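Local coordinates for protein beta-hexosaminidase (Neisseria gonorrhoeae, PDB 6JTJ) that probably cleaves terminal beta-1,4-linked N-acetylglucosamine from peptidoglycan fragments during cell-wall recycling, as a glycoside hydrolase of family 3, at residues C[75-80]-C[324-329]; C[83-88]-C[155-160]; C[264-267]-C[272-275]; C[319-324]-C[348-353]. One frame throughout, in Å; residues are numbered along the deposited sequence.

Contact 1 (C[75-80]-C[324-329]); sequences FRRNFQ and VCNRPD
Phe75 and Cys325 bring the two backbones closest, yet their CA atoms are 9.7 Å apart, so side chains bridge the gap. Phe75 leads from strand 69-74 into the short 3-10 turn 76-78, and Cys325 to Arg327 run from strand 321-323 to the start of helix 328-335. Arg77 CG sits between the backbone N and the carbonyl carbon (chi1 66°), and the chain runs extended to NE, which carries the guanidinium across to Asn326. Arg77 NH1 donates to Asn326 OD1 at 2.7 Å. The bond is bent, with 131° at the hydrogen, and the amide and guanidinium planes are 67° apart. Asp50 takes a salt bridge from Arg77 NH2 and a hydrogen bond from Asn326 N, tying both sides to the loop after strand 47-49. Cys325 SG meets the edge of the Phe75 ring, 4.0 Å from CZ, a sulfur-aromatic contact. Phe75 itself is set by its own turn, where Phe75 N donates in the carbonyl plane to Asn78 OD1 at 2.8 Å. The Phe75 side chain lies about 4 Å from a bound N-acetylglucosamine. Loops after strands 69-74 and 321-323, which flank strand 47-49, meeting beside the sugar are characteristic of the catalytic mouth of a TIM barrel.

Contact 2 (C[83-88]-C[155-160]); sequences EQLKTL and SACGID
Where Leu85 and Lys86 meet Ala156 and Cys157 no aromatic ring takes part; the flat groups are a peptide carbonyl and a carboxylate. Lys86 CE lies 3.1 Å from Ala156 O and stands well off the plane of that carbonyl, while Lys86 NZ approaches Glu83 OE2 on its syn side, 25° out of the carboxylate plane. The carbonyl belongs to a Schellman motif ending helix 136-155: Gly158, with positive phi, turns the chain toward strand 161-162, and Gly158 N still reaches Ser155 O at 3.1 Å. Helix 82-94 of the barrel's outer layer packs against this turn, its backbone nearest at Lys86 and Cys157, whose CA atoms are 4.8 Å apart. Lys86 runs extended beyond CG along the turn, its CG 3.9 Å from Cys157 CA, so that the aliphatic chain covers the backbone before the ammonium joins Glu83 in a salt bridge at 3.3 Å between NZ and OE2. Helix 359-367 closes over Lys86 and Ala156 from outside the two segments, and Cys157 O is hydrogen-bonded to Thr89 OG1. Deeper in, Leu85 CG is anti to the backbone N (chi1 -179°), and its CD2 methyl rests 3.5 Å from Cys157 CB and 3.9 Å from Cys157 SG.

Contact 3 (C[264-267]-C[272-275]); sequences QVDT and FSEI
This is a local closure at the start of a helix: Asp266, in the loop beyond strand 261-262, holds Ser273, the N-cap residue of helix 274-284, across a short excursion of the chain. It belongs to the connection by which the TIM barrel passes from strand 254-257 through that helix to strand 290-295, and Ser273 lies about 10 Å from the probable nucleophile Asp294, measured between side chains. The backbones stay apart, the nearest pair of CA atoms being those of Asp266 and Ile275 at 7.0 Å. With CG anti to the backbone N (chi1 -166°), the Asp266 carboxylate reaches the helix start, where Ser273 OG donates to Asp266 OD2 at 2.5 Å. The bond uses the anti lone pair of OD2, the one turned from the other oxygen. The same serine oxygen accepts from Trp276 N in the first turn of the helix, so one hydroxyl donates a hydrogen bond to the loop and accepts one from the helix. Asp266 OD1 faces its own chain and receives a weak bond from Thr267 N. Apolar groups flank the polar pair. Ile275 CD1 comes to 3.8 Å from Asp266 OD2, and Ile275 CG2 packs 3.6 Å from Val265 CG1, the two side chains running antiparallel alongside one another. Trp276 and Ile280 of the helix extend this patch round Val265. Chemically, a carboxylate next to a helix N terminus would be stabilised by the helix dipole, and by polarising the serine hydroxyl it would probably strengthen that oxygen as a cap acceptor.

Contact 4 (C[319-324]-C[348-353]); sequences CDIVLV and GRWQYM
Ile321 reaches Trp350 with its CD1 methyl, which stands over one face of the indole, 3.4 Å from the centroid of the six-membered ring and 14° off its normal, a CH-pi contact. Ile321 CG2 adds a touch, 3.8 Å from Trp350 CZ2. The indole reaches the strand because its CG points away from the carbonyl carbon and lies beside the backbone N (chi1 -86°). Its rotation is fixed at the polar end, where Trp350 NE1 donates to Gly45 O, before strand 47-49. One residue earlier on each segment, Arg349 stretches from CG to NE and crosses Asp320 at about a right angle. Arg349 NH1 forms a salt bridge with Asp320 OD1 at 2.7 Å, on the syn side of that oxygen, and the carboxylate and guanidinium planes are 58° apart. Arg349 NE goes instead to Lys288 O, so the head group is held twice. Ile321 faces the barrel interior, and helix 346-352 closes the barrel's bottom across the strands' N-terminal ends, away from the catalytic mouth. The buried Asp320 carboxylate is satisfied: OD1 also accepts from Asn343, while OD2 takes Arg282 and Ile291 N. With two arginines at hand, it would probably stay ionised despite burial.

How the contacts relate
From the N terminus, 75-80 leaves strand 69-74 and meets 324-329 some 240 residues later, so contact 1 closes a long loop spanning most of the barrel. Contacts 2 and 3 fall within it, one after the other: 83-88 with 155-160 early, and 264-267 with 272-275 late, on opposite sides of the chain's centre and about 39 Å apart between centres. Contact 4 starts at 319, before contact 1 has closed, and ends beyond it, so the two cross and share Val324. Contacts 1 and 2 touch, Asn78 O lying 2.9 Å from Gln84 NE2. Contact 2 also brushes contact 4 through Asp160 and Met353, linking mouth, outer helix 82-94 and the helix closing the barrel's bottom.

Contact 1 (C[75-80]-C[324-329])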
loop_
_atom_site.group_PDB
_atom_site.type_symbol
_atom_site.label_atom_id
_atom_site.label_comp_id
_atom_site.label_asym_id
_atom_site.label_seq_id
_atom_site.Cartn_x
_atom_site.Cartn_y
_atom_site.Cartn_z
ATOM N N PHE C 75 10.718 13.424 4.762
ATOM C CA PHE C 75 10.677 11.977 4.659
ATOM C C PHE C 75 11.876 11.398 5.391
ATOM O O PHE C 75 12.724 12.140 5.885
ATOM C CB PHE C 75 10.707 11.560 3.192
ATOM C CG PHE C 75 9.491 11.984 2.427
ATOM C CD1 PHE C 75 8.321 11.267 2.523
ATOM C CD2 PHE C 75 9.518 13.116 1.629
ATOM C CE1 PHE C 75 7.206 11.647 1.821
ATOM C CE2 PHE C 75 8.402 13.512 0.932
ATOM C CZ PHE C 75 7.244 12.768 1.021
ATOM N N ARG C 76 11.961 10.068 5.439
ATOM C CA ARG C 76 13.055 9.412 6.139
ATOM C C ARG C 76 14.433 9.794 5.569
ATOM O O ARG C 76 15.387 9.879 6.309
ATOM C CB ARG C 76 12.891 7.895 6.131
ATOM C CG ARG C 76 13.948 7.167 6.955
ATOM C CD ARG C 76 13.607 5.712 7.198
ATOM N NE ARG C 76 12.480 5.547 8.122
ATOM C CZ ARG C 76 11.936 4.375 8.446
ATOM N NH1 ARG C 76 12.428 3.239 7.952
ATOM N NH2 ARG C 76 10.888 4.327 9.265
ATOM N N ARG C 77 14.517 10.021 4.261
ATOM C CA ARG C 77 15.780 10.409 3.615
ATOM C C ARG C 77 16.303 11.765 4.089
ATOM O O ARG C 77 17.460 12.100 3.850
ATOM C CB ARG C 77 15.626 10.456 2.091
ATOM C CG ARG C 77 14.686 11.539 1.600
ATOM C CD ARG C 77 14.709 11.654 0.091
ATOM N NE ARG C 77 14.043 12.891 -0.311
ATOM C CZ ARG C 77 12.763 12.988 -0.652
ATOM N NH1 ARG C 77 11.979 11.913 -0.685
ATOM N NH2 ARG C 77 12.263 14.167 -0.993
ATOM N N ASN C 78 15.451 12.538 4.753
ATOM C CA ASN C 78 15.850 13.824 5.305
ATOM C C ASN C 78 16.282 13.718 6.758
ATOM O O ASN C 78 16.542 14.739 7.398
ATOM C CB ASN C 78 14.699 14.819 5.207
ATOM C CG ASN C 78 14.155 14.941 3.816
ATOM O OD1 ASN C 78 12.968 14.712 3.580
ATOM N ND2 ASN C 78 15.015 15.303 2.864
ATOM N N PHE C 79 16.375 12.498 7.286
ATOM C CA PHE C 79 16.625 12.323 8.705
ATOM C C PHE C 79 17.868 11.487 8.977
ATOM O O PHE C 79 17.963 10.331 8.561
ATOM C CB PHE C 79 15.439 11.666 9.389
ATOM C CG PHE C 79 15.600 11.531 10.866
ATOM C CD1 PHE C 79 15.554 12.652 11.668
ATOM C CD2 PHE C 79 15.789 10.290 11.456
ATOM C CE1 PHE C 79 15.686 12.552 13.043
ATOM C CE2 PHE C 79 15.916 10.175 12.823
ATOM C CZ PHE C 79 15.870 11.312 13.618
ATOM N N GLN C 80 18.787 12.092 9.724
ATOM C CA GLN C 80 20.025 11.468 10.184
ATOM C C GLN C 80 19.920 11.258 11.691
ATOM O O GLN C 80 20.041 10.148 12.197
ATOM C CB GLN C 80 21.181 12.404 9.858
ATOM C CG GLN C 80 22.441 11.734 9.379
ATOM C CD GLN C 80 23.428 12.734 8.811
ATOM O OE1 GLN C 80 23.429 13.918 9.177
ATOM N NE2 GLN C 80 24.289 12.260 7.919
ATOM N N VAL C 324 3.922 18.127 -4.203
ATOM C CA VAL C 324 4.778 17.680 -5.298
ATOM C C VAL C 324 6.038 17.124 -4.686
ATOM O O VAL C 324 6.923 17.876 -4.321
ATOM C CB VAL C 324 5.114 18.833 -6.263
ATOM C CG1 VAL C 324 5.814 18.305 -7.510
ATOM C CG2 VAL C 324 3.850 19.584 -6.669
ATOM N N CYS C 325 6.086 15.803 -4.549
ATOM C CA CYS C 325 7.129 15.133 -3.815
ATOM C C CYS C 325 8.099 14.376 -4.709
ATOM O O CYS C 325 7.732 13.843 -5.741
ATOM C CB CYS C 325 6.498 14.150 -2.828
ATOM S SG CYS C 325 5.254 14.921 -1.759
ATOM N N ASN C 326 9.346 14.317 -4.268
ATOM C CA ASN C 326 10.423 13.564 -4.934
ATOM C C ASN C 326 10.761 14.043 -6.342
ATOM O O ASN C 326 11.379 13.304 -7.089
ATOM C CB ASN C 326 10.090 12.057 -4.991
ATOM C CG ASN C 326 9.495 11.537 -3.700
ATOM O OD1 ASN C 326 10.095 11.675 -2.642
ATOM N ND2 ASN C 326 8.302 10.937 -3.778
ATOM N N ARG C 327 10.330 15.246 -6.718
ATOM C CA ARG C 327 10.478 15.713 -8.091
ATOM C C ARG C 327 10.726 17.213 -8.128
ATOM O O ARG C 327 9.877 17.988 -8.575
ATOM C CB ARG C 327 9.242 15.353 -8.919
ATOM C CG ARG C 327 9.047 13.859 -9.149
ATOM C CD ARG C 327 10.178 13.228 -9.959
ATOM N NE ARG C 327 10.253 13.812 -11.295
ATOM C CZ ARG C 327 9.506 13.440 -12.335
ATOM N NH1 ARG C 327 8.629 12.445 -12.229
ATOM N NH2 ARG C 327 9.649 14.061 -13.502
ATOM N N PRO C 328 11.902 17.635 -7.657
ATOM C CA PRO C 328 12.219 19.062 -7.704
ATOM C C PRO C 328 12.220 19.657 -9.133
ATOM O O PRO C 328 11.987 20.861 -9.310
ATOM C CB PRO C 328 13.607 19.131 -7.063
ATOM C CG PRO C 328 14.146 17.739 -7.089
ATOM C CD PRO C 328 12.963 16.837 -7.018
ATOM N N ASP C 329 12.448 18.811 -10.135
ATOM C CA ASP C 329 12.307 19.217 -11.529
ATOM C C ASP C 329 10.881 19.653 -11.862
ATOM O O ASP C 329 10.683 20.628 -12.591
ATOM C CB ASP C 329 12.754 18.087 -12.485
ATOM C CG ASP C 329 11.973 16.793 -12.285
ATOM O OD1 ASP C 329 11.980 16.261 -11.150
ATOM O OD2 ASP C 329 11.327 16.325 -13.248
#

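Contact 2 (C[83-88]-C[155-160])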
loop_
_atom_site.group_PDB
_atom_site.type_symbol
_atom_site.label_atom_id
_atom_site.label_comp_id
_atom_site.label_asym_id
_atom_site.label_seq_id
_atom_site.Cartn_x
_atom_site.Cartn_y
_atom_site.Cartn_z
ATOM N N GLU C 83 19.671 16.228 16.053
ATOM C CA GLU C 83 20.396 17.485 15.954
ATOM C C GLU C 83 20.495 17.948 14.499
ATOM O O GLU C 83 20.285 19.126 14.196
ATOM C CB GLU C 83 21.770 17.385 16.653
ATOM C CG GLU C 83 21.665 17.317 18.187
ATOM C CD GLU C 83 20.787 18.417 18.797
ATOM O OE1 GLU C 83 21.034 19.620 18.519
ATOM O OE2 GLU C 83 19.841 18.091 19.555
ATOM N N GLN C 84 20.764 17.023 13.587
ATOM C CA GLN C 84 20.734 17.363 12.165
ATOM C C GLN C 84 19.338 17.870 11.738
ATOM O O GLN C 84 19.223 18.868 11.011
ATOM C CB GLN C 84 21.209 16.171 11.321
ATOM C CG GLN C 84 20.815 16.213 9.849
ATOM C CD GLN C 84 19.422 15.655 9.602
ATOM O OE1 GLN C 84 18.974 14.744 10.309
ATOM N NE2 GLN C 84 18.717 16.215 8.620
ATOM N N LEU C 85 18.285 17.200 12.211
ATOM C CA LEU C 85 16.909 17.581 11.851
ATOM C C LEU C 85 16.597 19.008 12.300
ATOM O O LEU C 85 16.010 19.790 11.554
ATOM C CB LEU C 85 15.890 16.594 12.446
ATOM C CG LEU C 85 14.400 16.837 12.137
ATOM C CD1 LEU C 85 14.155 16.815 10.639
ATOM C CD2 LEU C 85 13.510 15.815 12.834
ATOM N N LYS C 86 16.990 19.331 13.524
ATOM C CA LYS C 86 16.809 20.682 14.061
ATOM C C LYS C 86 17.500 21.731 13.210
ATOM O O LYS C 86 16.950 22.795 12.974
ATOM C CB LYS C 86 17.332 20.762 15.487
ATOM C CG LYS C 86 16.451 20.041 16.484
ATOM C CD LYS C 86 17.155 19.867 17.819
ATOM C CE LYS C 86 16.151 19.616 18.922
ATOM N NZ LYS C 86 16.781 19.043 20.136
ATOM N N THR C 87 18.709 21.421 12.766
ATOM C CA THR C 87 19.461 22.319 11.899
ATOM C C THR C 87 18.739 22.497 10.567
ATOM O O THR C 87 18.628 23.608 10.048
ATOM C CB THR C 87 20.868 21.752 11.621
ATOM O OG1 THR C 87 21.464 21.348 12.856
ATOM C CG2 THR C 87 21.748 22.777 10.964
ATOM N N LEU C 88 18.241 21.388 10.033
ATOM C CA LEU C 88 17.493 21.418 8.794
ATOM C C LEU C 88 16.226 22.267 8.908
ATOM O O LEU C 88 15.970 23.105 8.055
ATOM C CB LEU C 88 17.140 19.994 8.347
ATOM C CG LEU C 88 16.269 19.875 7.107
ATOM C CD1 LEU C 88 16.918 20.599 5.940
ATOM C CD2 LEU C 88 16.022 18.408 6.773
ATOM N N SER C 155 7.652 18.391 17.586
ATOM C CA SER C 155 7.670 19.825 17.842
ATOM C C SER C 155 9.053 20.302 18.305
ATOM O O SER C 155 9.503 21.372 17.923
ATOM C CB SER C 155 6.614 20.192 18.880
ATOM O OG SER C 155 5.315 19.914 18.410
ATOM N N ALA C 156 9.736 19.463 19.082
ATOM C CA ALA C 156 11.101 19.752 19.530
ATOM C C ALA C 156 12.078 19.901 18.393
ATOM O O ALA C 156 13.144 20.489 18.589
ATOM C CB ALA C 156 11.589 18.664 20.461
ATOM N N CYS C 157 11.753 19.330 17.234
ATOM C CA CYS C 157 12.664 19.356 16.129
ATOM C C CYS C 157 12.291 20.403 15.112
ATOM O O CYS C 157 12.924 20.491 14.077
ATOM C CB CYS C 157 12.724 17.985 15.488
ATOM S SG CYS C 157 13.337 16.701 16.615
ATOM N N GLY C 158 11.269 21.204 15.397
ATOM C CA GLY C 158 10.864 22.295 14.504
ATOM C C GLY C 158 9.824 21.921 13.462
ATOM O O GLY C 158 9.643 22.652 12.492
ATOM N N ILE C 159 9.147 20.793 13.663
ATOM C CA ILE C 159 8.117 20.313 12.749
ATOM C C ILE C 159 6.808 20.966 13.161
ATOM O O ILE C 159 6.550 21.127 14.342
ATOM C CB ILE C 159 7.944 18.786 12.851
ATOM C CG1 ILE C 159 9.286 18.048 12.635
ATOM C CG2 ILE C 159 6.878 18.300 11.894
ATOM C CD1 ILE C 159 9.891 18.183 11.268
ATOM N N ASP C 160 5.969 21.336 12.204
ATOM C CA ASP C 160 4.681 21.959 12.556
ATOM C C ASP C 160 3.553 20.958 12.787
ATOM O O ASP C 160 2.749 21.124 13.697
ATOM C CB ASP C 160 4.262 22.948 11.481
ATOM C CG ASP C 160 5.153 24.162 11.449
ATOM O OD1 ASP C 160 5.094 24.960 12.408
ATOM O OD2 ASP C 160 5.892 24.325 10.464
#

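Contact 3 (C[264-267]-C[272-275])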
loop_
_atom_site.group_PDB
_atom_site.type_symbol
_atom_site.label_atom_id
_atom_site.label_comp_id
_atom_site.label_asym_id
_atom_site.label_seq_id
_atom_site.Cartn_x
_atom_site.Cartn_y
_atom_site.Cartn_z
ATOM N N GLN C 264 -20.786 6.291 -7.940
ATOM C CA GLN C 264 -22.143 6.751 -7.653
ATOM C C GLN C 264 -22.218 8.227 -7.289
ATOM O O GLN C 264 -23.306 8.796 -7.270
ATOM C CB GLN C 264 -22.783 5.920 -6.536
ATOM C CG GLN C 264 -23.159 4.512 -6.969
ATOM C CD GLN C 264 -24.186 3.900 -6.040
ATOM O OE1 GLN C 264 -25.200 4.519 -5.724
ATOM N NE2 GLN C 264 -23.908 2.695 -5.556
ATOM N N VAL C 265 -21.088 8.832 -6.922
ATOM C CA VAL C 265 -21.071 10.248 -6.568
ATOM C C VAL C 265 -20.392 11.053 -7.665
ATOM O O VAL C 265 -20.811 12.158 -7.953
ATOM C CB VAL C 265 -20.379 10.485 -5.209
ATOM C CG1 VAL C 265 -20.260 11.978 -4.896
ATOM C CG2 VAL C 265 -21.139 9.787 -4.089
ATOM N N ASP C 266 -19.302 10.533 -8.216
ATOM C CA ASP C 266 -18.554 11.254 -9.233
ATOM C C ASP C 266 -17.602 10.301 -9.919
ATOM O O ASP C 266 -17.094 9.352 -9.312
ATOM C CB ASP C 266 -17.763 12.439 -8.619
ATOM C CG ASP C 266 -17.251 13.418 -9.667
ATOM O OD1 ASP C 266 -17.414 13.166 -10.871
ATOM O OD2 ASP C 266 -16.672 14.455 -9.304
ATOM N N THR C 267 -17.369 10.561 -11.199
ATOM C CA THR C 267 -16.492 9.725 -12.013
ATOM C C THR C 267 -15.031 10.057 -11.765
ATOM O O THR C 267 -14.146 9.331 -12.190
ATOM C CB THR C 267 -16.771 9.936 -13.509
ATOM O OG1 THR C 267 -16.650 11.332 -13.791
ATOM C CG2 THR C 267 -18.172 9.465 -13.850
ATOM N N PHE C 272 -9.721 15.211 -7.104
ATOM C CA PHE C 272 -9.922 16.017 -8.297
ATOM C C PHE C 272 -11.417 16.218 -8.530
ATOM O O PHE C 272 -11.823 16.514 -9.632
ATOM C CB PHE C 272 -9.326 15.305 -9.513
ATOM C CG PHE C 272 -7.847 15.102 -9.453
ATOM C CD1 PHE C 272 -6.975 16.101 -9.864
ATOM C CD2 PHE C 272 -7.317 13.893 -9.049
ATOM C CE1 PHE C 272 -5.598 15.907 -9.867
ATOM C CE2 PHE C 272 -5.933 13.698 -9.017
ATOM C CZ PHE C 272 -5.071 14.699 -9.441
ATOM N N SER C 273 -12.228 16.104 -7.491
ATOM C CA SER C 273 -13.685 16.190 -7.647
ATOM C C SER C 273 -14.301 17.384 -6.930
ATOM O O SER C 273 -14.293 17.437 -5.704
ATOM C CB SER C 273 -14.334 14.930 -7.096
ATOM O OG SER C 273 -15.747 15.077 -7.029
ATOM N N GLU C 274 -14.860 18.319 -7.694
ATOM C CA GLU C 274 -15.612 19.457 -7.143
ATOM C C GLU C 274 -16.746 18.994 -6.270
ATOM O O GLU C 274 -17.052 19.601 -5.252
ATOM C CB GLU C 274 -16.224 20.304 -8.254
ATOM C CG GLU C 274 -15.235 21.130 -9.041
ATOM C CD GLU C 274 -15.926 22.108 -9.986
ATOM O OE1 GLU C 274 -16.884 21.697 -10.684
ATOM O OE2 GLU C 274 -15.520 23.286 -10.032
ATOM N N ILE C 275 -17.393 17.915 -6.687
ATOM C CA ILE C 275 -18.510 17.374 -5.931
ATOM C C ILE C 275 -18.026 16.970 -4.525
ATOM O O ILE C 275 -18.578 17.422 -3.518
ATOM C CB ILE C 275 -19.174 16.201 -6.690
ATOM C CG1 ILE C 275 -19.865 16.730 -7.966
ATOM C CG2 ILE C 275 -20.190 15.496 -5.807
ATOM C CD1 ILE C 275 -20.206 15.674 -8.993
#

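Contact 4 (C[319-324]-C[348-353])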
loop_
_atom_site.group_PDB
_atom_site.type_symbol
_atom_site.label_atom_id
_atom_site.label_comp_id
_atom_site.label_asym_id
_atom_site.label_seq_id
_atom_site.Cartn_x
_atom_site.Cartn_y
_atom_site.Cartn_z
ATOM N N CYS C 319 -8.793 21.941 -3.967
ATOM C CA CYS C 319 -7.603 21.849 -3.132
ATOM C C CYS C 319 -6.996 23.220 -2.893
ATOM O O CYS C 319 -6.960 24.045 -3.803
ATOM C CB CYS C 319 -6.545 20.975 -3.783
ATOM S SG CYS C 319 -7.055 19.282 -4.118
ATOM N N ASP C 320 -6.539 23.461 -1.662
ATOM C CA ASP C 320 -5.849 24.697 -1.293
ATOM C C ASP C 320 -4.385 24.612 -1.648
ATOM O O ASP C 320 -3.791 25.602 -2.100
ATOM C CB ASP C 320 -5.941 24.937 0.215
ATOM C CG ASP C 320 -7.335 25.224 0.677
ATOM O OD1 ASP C 320 -7.895 26.266 0.284
ATOM O OD2 ASP C 320 -7.885 24.420 1.453
ATOM N N ILE C 321 -3.791 23.443 -1.420
ATOM C CA ILE C 321 -2.360 23.271 -1.462
ATOM C C ILE C 321 -2.019 21.970 -2.189
ATOM O O ILE C 321 -2.588 20.931 -1.885
ATOM C CB ILE C 321 -1.787 23.197 -0.046
ATOM C CG1 ILE C 321 -1.927 24.542 0.674
ATOM C CG2 ILE C 321 -0.319 22.782 -0.059
ATOM C CD1 ILE C 321 -1.882 24.455 2.192
ATOM N N VAL C 322 -1.114 22.040 -3.158
ATOM C CA VAL C 322 -0.738 20.867 -3.920
ATOM C C VAL C 322 0.597 20.331 -3.437
ATOM O O VAL C 322 1.517 21.087 -3.154
ATOM C CB VAL C 322 -0.702 21.113 -5.452
ATOM C CG1 VAL C 322 -2.088 21.448 -5.979
ATOM C CG2 VAL C 322 0.278 22.209 -5.841
ATOM N N LEU C 323 0.672 19.016 -3.348
ATOM C CA LEU C 323 1.871 18.327 -2.928
ATOM C C LEU C 323 2.626 17.839 -4.148
ATOM O O LEU C 323 2.035 17.215 -5.019
ATOM C CB LEU C 323 1.527 17.108 -2.079
ATOM C CG LEU C 323 1.602 17.291 -0.577
ATOM C CD1 LEU C 323 0.561 18.312 -0.142
ATOM C CD2 LEU C 323 1.402 15.954 0.140
ATOM N N VAL C 324 3.922 18.127 -4.203
ATOM C CA VAL C 324 4.778 17.680 -5.298
ATOM C C VAL C 324 6.038 17.124 -4.686
ATOM O O VAL C 324 6.923 17.876 -4.321
ATOM C CB VAL C 324 5.114 18.833 -6.263
ATOM C CG1 VAL C 324 5.814 18.305 -7.510
ATOM C CG2 VAL C 324 3.850 19.584 -6.669
ATOM N N GLY C 348 -4.738 32.119 6.233
ATOM C CA GLY C 348 -5.289 31.681 7.509
ATOM C C GLY C 348 -5.269 30.168 7.652
ATOM O O GLY C 348 -5.027 29.637 8.745
ATOM N N ARG C 349 -5.545 29.466 6.554
ATOM C CA ARG C 349 -5.503 28.004 6.550
ATOM C C ARG C 349 -4.096 27.458 6.830
ATOM O O ARG C 349 -3.953 26.506 7.583
ATOM C CB ARG C 349 -6.074 27.460 5.232
ATOM C CG ARG C 349 -7.587 27.537 5.200
ATOM C CD ARG C 349 -8.186 27.212 3.846
ATOM N NE ARG C 349 -9.646 27.285 3.914
ATOM C CZ ARG C 349 -10.447 27.351 2.863
ATOM N NH1 ARG C 349 -9.951 27.336 1.633
ATOM N NH2 ARG C 349 -11.754 27.422 3.036
ATOM N N TRP C 350 -3.073 28.027 6.203
ATOM C CA TRP C 350 -1.692 27.674 6.549
ATOM C C TRP C 350 -1.394 28.018 8.017
ATOM O O TRP C 350 -0.756 27.253 8.728
ATOM C CB TRP C 350 -0.683 28.451 5.697
ATOM C CG TRP C 350 -0.274 27.906 4.333
ATOM C CD1 TRP C 350 -0.383 28.560 3.136
ATOM C CD2 TRP C 350 0.400 26.669 4.043
ATOM N NE1 TRP C 350 0.151 27.803 2.132
ATOM C CE2 TRP C 350 0.661 26.650 2.657
ATOM C CE3 TRP C 350 0.812 25.587 4.820
ATOM C CZ2 TRP C 350 1.294 25.585 2.028
ATOM C CZ3 TRP C 350 1.461 24.526 4.193
ATOM C CH2 TRP C 350 1.692 24.532 2.816
ATOM N N GLN C 351 -1.809 29.204 8.449
ATOM C CA GLN C 351 -1.418 29.706 9.757
ATOM C C GLN C 351 -2.018 28.891 10.890
ATOM O O GLN C 351 -1.369 28.676 11.903
ATOM C CB GLN C 351 -1.773 31.204 9.929
ATOM C CG GLN C 351 -1.194 31.838 11.223
ATOM C CD GLN C 351 0.291 31.480 11.575
ATOM O OE1 GLN C 351 1.154 31.225 10.715
ATOM N NE2 GLN C 351 0.577 31.448 12.877
ATOM N N TYR C 352 -3.250 28.442 10.712
ATOM C CA TYR C 352 -3.888 27.544 11.667
ATOM C C TYR C 352 -3.037 26.283 11.944
ATOM O O TYR C 352 -3.078 25.745 13.043
ATOM C CB TYR C 352 -5.268 27.152 11.151
ATOM C CG TYR C 352 -6.130 26.388 12.138
ATOM C CD1 TYR C 352 -6.639 27.003 13.287
ATOM C CD2 TYR C 352 -6.454 25.060 11.909
ATOM C CE1 TYR C 352 -7.444 26.304 14.180
ATOM C CE2 TYR C 352 -7.253 24.355 12.784
ATOM C CZ TYR C 352 -7.739 24.968 13.920
ATOM O OH TYR C 352 -8.524 24.231 14.777
ATOM N N MET C 353 -2.231 25.853 10.972
ATOM C CA MET C 353 -1.377 24.665 11.138
ATOM C C MET C 353 -0.026 24.927 11.808
ATOM O O MET C 353 0.703 23.980 12.085
ATOM C CB MET C 353 -1.141 24.004 9.780
ATOM C CG MET C 353 -2.411 23.436 9.145
ATOM S SD MET C 353 -2.062 22.522 7.633
ATOM C CE MET C 353 -1.098 23.675 6.654
#